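Local atomic coordinates of protein STE5 (Saccharomyces cerevisiae, PDB entry 3FZE), a protein that serves as a scaffold in yeast mating-pheromone signalling, its minimal scaffold domain cocatalysing phosphorylation of the MAP kinase Fus3 by Ste7. Residues K147-L153 / L164-W170; T5-I9 / F172-L177. One frame throughout, in Å; residues are numbered along the deposited sequence. Where two conformers were deposited one is given.

Contact 1. Residues K147-L153 / L164-W170; sequences KIKVGYL and LVEASSW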
loop_
_atom_site.group_PDB
_atom_site.type_symbol
_atom_site.label_atom_id
_atom_site.label_comp_id
_atom_site.label_asym_id
_atom_site.label_seq_id
_atom_site.Cartn_x
_atom_site.Cartn_y
_atom_site.Cartn_z
ATOM N N LYS A 147 2.398 -3.091 7.811
ATOM C CA LYS A 147 2.940 -1.737 7.757
ATOM C C LYS A 147 4.412 -1.790 7.388
ATOM O O LYS A 147 5.222 -2.361 8.123
ATOM C CB LYS A 147 2.765 -1.038 9.103
ATOM C CG LYS A 147 1.318 -0.863 9.522
ATOM C CD LYS A 147 1.217 -0.277 10.919
ATOM C CE LYS A 147 -0.221 -0.261 11.400
ATOM N NZ LYS A 147 -0.324 0.071 12.854
ATOM N N ILE A 148 4.757 -1.205 6.246
ATOM C CA ILE A 148 6.112 -1.318 5.721
ATOM C C ILE A 148 6.745 0.028 5.388
ATOM O O ILE A 148 6.162 0.863 4.689
ATOM C CB ILE A 148 6.184 -2.215 4.463
ATOM C CG1 ILE A 148 5.610 -3.607 4.746
ATOM C CG2 ILE A 148 7.626 -2.327 3.975
ATOM C CD1 ILE A 148 5.506 -4.485 3.498
ATOM N N LYS A 149 7.954 0.224 5.894
ATOM C CA LYS A 149 8.706 1.435 5.629
ATOM C C LYS A 149 9.765 1.141 4.573
ATOM O O LYS A 149 10.640 0.296 4.772
ATOM C CB LYS A 149 9.353 1.942 6.920
ATOM C CG LYS A 149 9.642 3.431 6.939
ATOM C CD LYS A 149 10.676 3.803 5.901
ATOM C CE LYS A 149 11.060 5.265 6.003
ATOM N NZ LYS A 149 12.182 5.559 5.086
ATOM N N VAL A 150 9.670 1.829 3.441
ATOM C CA VAL A 150 10.680 1.719 2.398
ATOM C C VAL A 150 11.809 2.713 2.681
ATOM O O VAL A 150 11.576 3.916 2.803
ATOM C CB VAL A 150 10.078 1.956 1.007
ATOM C CG1 VAL A 150 11.177 2.054 -0.035
ATOM C CG2 VAL A 150 9.088 0.844 0.674
ATOM N N GLY A 151 13.025 2.198 2.806
ATOM C CA GLY A 151 14.171 2.997 3.209
ATOM C C GLY A 151 14.513 2.711 4.659
ATOM O O GLY A 151 13.721 2.996 5.558
ATOM N N TYR A 152 15.687 2.133 4.890
ATOM C CA TYR A 152 16.060 1.695 6.232
ATOM C C TYR A 152 16.212 2.857 7.203
ATOM O O TYR A 152 16.646 3.946 6.826
ATOM C CB TYR A 152 17.340 0.854 6.202
ATOM C CG TYR A 152 17.177 -0.481 5.506
ATOM C CD1 TYR A 152 16.191 -1.376 5.903
ATOM C CD2 TYR A 152 18.021 -0.852 4.465
ATOM C CE1 TYR A 152 16.040 -2.600 5.273
ATOM C CE2 TYR A 152 17.880 -2.078 3.829
ATOM C CZ TYR A 152 16.888 -2.946 4.238
ATOM O OH TYR A 152 16.741 -4.166 3.612
ATOM N N LEU A 153 15.850 2.611 8.457
ATOM C CA LEU A 153 15.891 3.636 9.488
ATOM C C LEU A 153 17.030 3.380 10.461
ATOM O O LEU A 153 17.346 2.232 10.773
ATOM C CB LEU A 153 14.571 3.656 10.260
ATOM C CG LEU A 153 13.291 3.761 9.431
ATOM C CD1 LEU A 153 12.073 3.418 10.276
ATOM C CD2 LEU A 153 13.167 5.143 8.818
ATOM N N LEU A 164 6.287 -2.819 12.895
ATOM C CA LEU A 164 6.793 -2.103 11.735
ATOM C C LEU A 164 7.777 -2.993 10.975
ATOM O O LEU A 164 8.551 -3.732 11.580
ATOM C CB LEU A 164 7.479 -0.802 12.174
ATOM C CG LEU A 164 8.200 -0.007 11.077
ATOM C CD1 LEU A 164 7.208 0.561 10.068
ATOM C CD2 LEU A 164 9.038 1.104 11.692
ATOM N N VAL A 165 7.735 -2.929 9.649
ATOM C CA VAL A 165 8.633 -3.712 8.815
ATOM C C VAL A 165 9.418 -2.784 7.902
ATOM O O VAL A 165 8.842 -1.887 7.290
ATOM C CB VAL A 165 7.848 -4.721 7.948
ATOM C CG1 VAL A 165 8.762 -5.366 6.915
ATOM C CG2 VAL A 165 7.196 -5.780 8.829
ATOM N N GLU A 166 10.727 -2.995 7.810
ATOM C CA GLU A 166 11.570 -2.143 6.970
ATOM C C GLU A 166 12.051 -2.864 5.720
ATOM O O GLU A 166 12.376 -4.049 5.759
ATOM C CB GLU A 166 12.768 -1.603 7.755
ATOM C CG GLU A 166 12.417 -0.507 8.749
ATOM C CD GLU A 166 13.600 -0.100 9.610
ATOM O OE1 GLU A 166 14.707 0.091 9.060
ATOM O OE2 GLU A 166 13.421 0.031 10.839
ATOM N N ALA A 167 12.103 -2.143 4.606
ATOM C CA ALA A 167 12.521 -2.741 3.347
ATOM C C ALA A 167 13.407 -1.793 2.551
ATOM O O ALA A 167 13.336 -0.577 2.717
ATOM C CB ALA A 167 11.311 -3.141 2.532
ATOM N N SER A 168 14.223 -2.361 1.668
ATOM C CA SER A 168 15.239 -1.590 0.961
ATOM C C SER A 168 14.683 -0.723 -0.168
ATOM O O SER A 168 15.175 0.380 -0.410
ATOM C CB SER A 168 16.315 -2.524 0.403
ATOM O OG SER A 168 15.759 -3.402 -0.554
ATOM N N SER A 169 13.671 -1.222 -0.864
ATOM C CA SER A 169 13.138 -0.504 -2.014
ATOM C C SER A 169 11.678 -0.823 -2.272
ATOM O O SER A 169 11.152 -1.839 -1.794
ATOM C CB SER A 169 13.961 -0.811 -3.273
ATOM O OG SER A 169 13.749 -2.145 -3.730
ATOM N N TRP A 170 11.033 0.043 -3.048
ATOM C CA TRP A 170 9.692 -0.227 -3.557
ATOM C C TRP A 170 9.662 -1.516 -4.367
ATOM O O TRP A 170 8.704 -2.290 -4.298
ATOM C CB TRP A 170 9.204 0.937 -4.430
ATOM C CG TRP A 170 8.889 2.180 -3.644
ATOM C CD1 TRP A 170 9.683 3.288 -3.509
ATOM C CD2 TRP A 170 7.710 2.438 -2.869
ATOM N NE1 TRP A 170 9.070 4.216 -2.709
ATOM C CE2 TRP A 170 7.861 3.722 -2.298
ATOM C CE3 TRP A 170 6.538 1.715 -2.605
ATOM C CZ2 TRP A 170 6.885 4.298 -1.483
ATOM C CZ3 TRP A 170 5.572 2.291 -1.790
ATOM C CH2 TRP A 170 5.753 3.567 -1.240
HETATM O O HOH W 1 14.542 -5.295 2.028
#
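Four backbone hydrogen bonds join residues 147-153 to residues 164-170 as parallel strands, a worked example of how the edge of an open sheet is finished. Lys149 is gripped on both its polar backbone atoms: its N gives to Val165 O at 2.7 Å, and its O takes the N-H of Ala167. Val165 N bonds to Lys147 O and Gly151 N to Ala167 O, extending the ladder each way.

Beyond the ladder the chain of 151-153 turns back over Glu166. The extended Glu166 side chain brings OE1 2.8 Å from Leu153 N; the N-H points almost straight at it, at 171°, but arrives from above the carboxylate plane. OE1 also lies in plane at the edge of the Tyr152 ring, while OE2 rests 3.7 Å from Leu153 CD1. A leucine in place of Glu166 would probably leave the Leu153 N-H without its mate and the turn less firmly held. Tyr152 sets one ring face over Ala167 O, and its OH shares a water with Ser168 N. Lys149, in the conformer described, is bent at chi2 (-65°), and its NZ can reach Val150 O and Gly151 O.

Apolar contacts occupy the other face. Ile148 lies alongside Val165 and puts CG2 4.0 Å from Ala167 CB. Val150 sets both methyls over one face of the Trp170 indole: CG1 over the five-membered ring in a CH-pi contact, 4.1 Å from its centroid, CG2 nearer the centre of the ring system.

Strand 145-150 pairs on its far side with strand 111-117, leaving 165-167 outermost within the chain. Helix 2-14 packs on Val165 and Ala167, and Val173 of helix 170-180 on Ile148, Val150 and Ala167.

Contact 2. Residues T5-I9 / F172-L177; sequences TISSI and FVLETL
Thr5 meets the edge of the Phe172 ring, its CB lying near the ring plane 3.6 Å from CE2, and this pair begins a row of apolar contacts between helical segments whose axes are inclined at 38° and come within 9.9 Å. The methyl CG2 of Thr5, anti to the backbone N (chi1 -65° for OG1), touches the same ring carbon, whereas OG1 is bonded to Gly1 O.

One residue on, Ile6 brings CG1 obliquely to the ring, 4.0 Å from Phe172 CZ, and equally near Thr176 CG2. The ring itself is backed by Thr176, whose OG1 stands 3.6 Å above its plane over the centre. That hydroxyl gives its proton to Phe172 O, which also accepts from Thr176 N on the opposite face of the carbonyl plane.

A turn later Ile9 drives its CD1 against Thr176 CG2 at 3.5 Å, tighter than usual for two carbons, while its CG2 packs near Leu177 CD1.

Both helices lie on one side of the sheet: Thr5 rests on Val165 and Ala167, Ile9 on Leu146, and Val173 on Ile148 and Val150. Helix 35-50 flanks helix 170-180, touching Leu174 and Leu177.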
loop_
_atom_site.group_PDB
_atom_site.type_symbol
_atom_site.label_atom_id
_atom_site.label_comp_id
_atom_site.label_asym_id
_atom_site.label_seq_id
_atom_site.Cartn_x
_atom_site.Cartn_y
_atom_site.Cartn_z
ATOM N N THR A 5 10.212 -8.672 5.672
ATOM C CA THR A 5 9.263 -8.306 4.628
ATOM C C THR A 5 8.622 -9.564 4.051
ATOM O O THR A 5 7.402 -9.652 3.933
ATOM C CB THR A 5 9.937 -7.510 3.499
ATOM O OG1 THR A 5 10.407 -6.256 4.008
ATOM C CG2 THR A 5 8.953 -7.259 2.363
ATOM N N ILE A 6 9.455 -10.544 3.710
ATOM C CA ILE A 6 8.975 -11.810 3.171
ATOM C C ILE A 6 8.056 -12.538 4.149
ATOM O O ILE A 6 6.956 -12.955 3.787
ATOM C CB ILE A 6 10.149 -12.734 2.782
ATOM C CG1 ILE A 6 10.937 -12.137 1.612
ATOM C CG2 ILE A 6 9.644 -14.128 2.435
ATOM C CD1 ILE A 6 12.179 -12.938 1.238
ATOM N N SER A 7 8.507 -12.703 5.388
ATOM C CA SER A 7 7.709 -13.430 6.368
ATOM C C SER A 7 6.412 -12.693 6.711
ATOM O O SER A 7 5.380 -13.317 6.940
ATOM C CB SER A 7 8.527 -13.753 7.626
ATOM O OG SER A 7 9.068 -12.585 8.211
ATOM N N SER A 8 6.469 -11.369 6.753
ATOM C CA SER A 8 5.268 -10.588 7.017
ATOM C C SER A 8 4.253 -10.786 5.896
ATOM O O SER A 8 3.071 -11.020 6.150
ATOM C CB SER A 8 5.610 -9.108 7.190
ATOM O OG SER A 8 6.395 -8.912 8.352
ATOM N N ILE A 9 4.724 -10.711 4.656
ATOM C CA ILE A 9 3.848 -10.905 3.504
ATOM C C ILE A 9 3.309 -12.337 3.454
ATOM O O ILE A 9 2.148 -12.566 3.114
ATOM C CB ILE A 9 4.559 -10.507 2.190
ATOM C CG1 ILE A 9 4.743 -8.986 2.141
ATOM C CG2 ILE A 9 3.775 -10.985 0.972
ATOM C CD1 ILE A 9 5.723 -8.519 1.092
ATOM N N PHE A 172 11.556 -4.244 -4.137
ATOM C CA PHE A 172 11.615 -5.454 -3.321
ATOM C C PHE A 172 10.286 -5.736 -2.635
ATOM O O PHE A 172 9.795 -6.863 -2.666
ATOM C CB PHE A 172 12.734 -5.390 -2.273
ATOM C CG PHE A 172 12.773 -6.596 -1.387
ATOM C CD1 PHE A 172 13.452 -7.733 -1.779
ATOM C CD2 PHE A 172 12.085 -6.611 -0.184
ATOM C CE1 PHE A 172 13.469 -8.860 -0.977
ATOM C CE2 PHE A 172 12.094 -7.733 0.620
ATOM C CZ PHE A 172 12.785 -8.857 0.220
ATOM N N VAL A 173 9.703 -4.709 -2.024
ATOM C CA VAL A 173 8.427 -4.861 -1.334
ATOM C C VAL A 173 7.333 -5.333 -2.278
ATOM O O VAL A 173 6.621 -6.306 -1.998
ATOM C CB VAL A 173 7.974 -3.534 -0.695
ATOM C CG1 VAL A 173 6.546 -3.653 -0.173
ATOM C CG2 VAL A 173 8.917 -3.144 0.427
ATOM N N LEU A 174 7.209 -4.655 -3.412
ATOM C CA LEU A 174 6.116 -4.933 -4.339
ATOM C C LEU A 174 6.305 -6.231 -5.138
ATOM O O LEU A 174 5.340 -6.949 -5.392
ATOM C CB LEU A 174 5.867 -3.729 -5.252
ATOM C CG LEU A 174 5.375 -2.500 -4.483
ATOM C CD1 LEU A 174 5.305 -1.280 -5.395
ATOM C CD2 LEU A 174 4.023 -2.793 -3.846
ATOM N N GLU A 175 7.542 -6.536 -5.524
ATOM C CA GLU A 175 7.831 -7.814 -6.171
ATOM C C GLU A 175 7.546 -8.951 -5.194
ATOM O O GLU A 175 6.969 -9.972 -5.573
ATOM C CB GLU A 175 9.278 -7.887 -6.693
ATOM C CG GLU A 175 9.488 -7.096 -7.984
ATOM C CD GLU A 175 10.840 -7.351 -8.635
ATOM O OE1 GLU A 175 11.721 -7.925 -7.977
ATOM O OE2 GLU A 175 11.015 -6.964 -9.810
ATOM N N THR A 176 7.931 -8.769 -3.935
ATOM C CA THR A 176 7.681 -9.794 -2.928
ATOM C C THR A 176 6.185 -9.999 -2.734
ATOM O O THR A 176 5.700 -11.135 -2.653
ATOM C CB THR A 176 8.335 -9.460 -1.576
ATOM O OG1 THR A 176 9.754 -9.400 -1.744
ATOM C CG2 THR A 176 8.006 -10.554 -0.550
ATOM N N LEU A 177 5.447 -8.899 -2.688
ATOM C CA LEU A 177 4.010 -8.986 -2.525
ATOM C C LEU A 177 3.372 -9.737 -3.698
ATOM O O LEU A 177 2.610 -10.691 -3.502
ATOM C CB LEU A 177 3.418 -7.582 -2.378
ATOM C CG LEU A 177 1.891 -7.520 -2.268
ATOM C CD1 LEU A 177 1.398 -8.220 -1.002
ATOM C CD2 LEU A 177 1.434 -6.071 -2.329
#

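Overall arrangement
Contacts 1 and 2 lie with their centres about 10 Å apart, stacked as sheet edge and helical layer of one alpha/beta/alpha, vWA-like domain. In sequence, 5-9 comes first, then 147-153, 164-170 and 172-177, so the outermost parallel strand leads directly into the helix that the N-terminal helix packs against. Ser169 marks this change, capping the new helix through Phe172 N. The two contacts meet where Ala167 packs on Val173 and where Val165 packs against Thr5 and Ser8. The first and last helices of the modelled domain are thus brought together on one face of the sheet, at its 165-167 border.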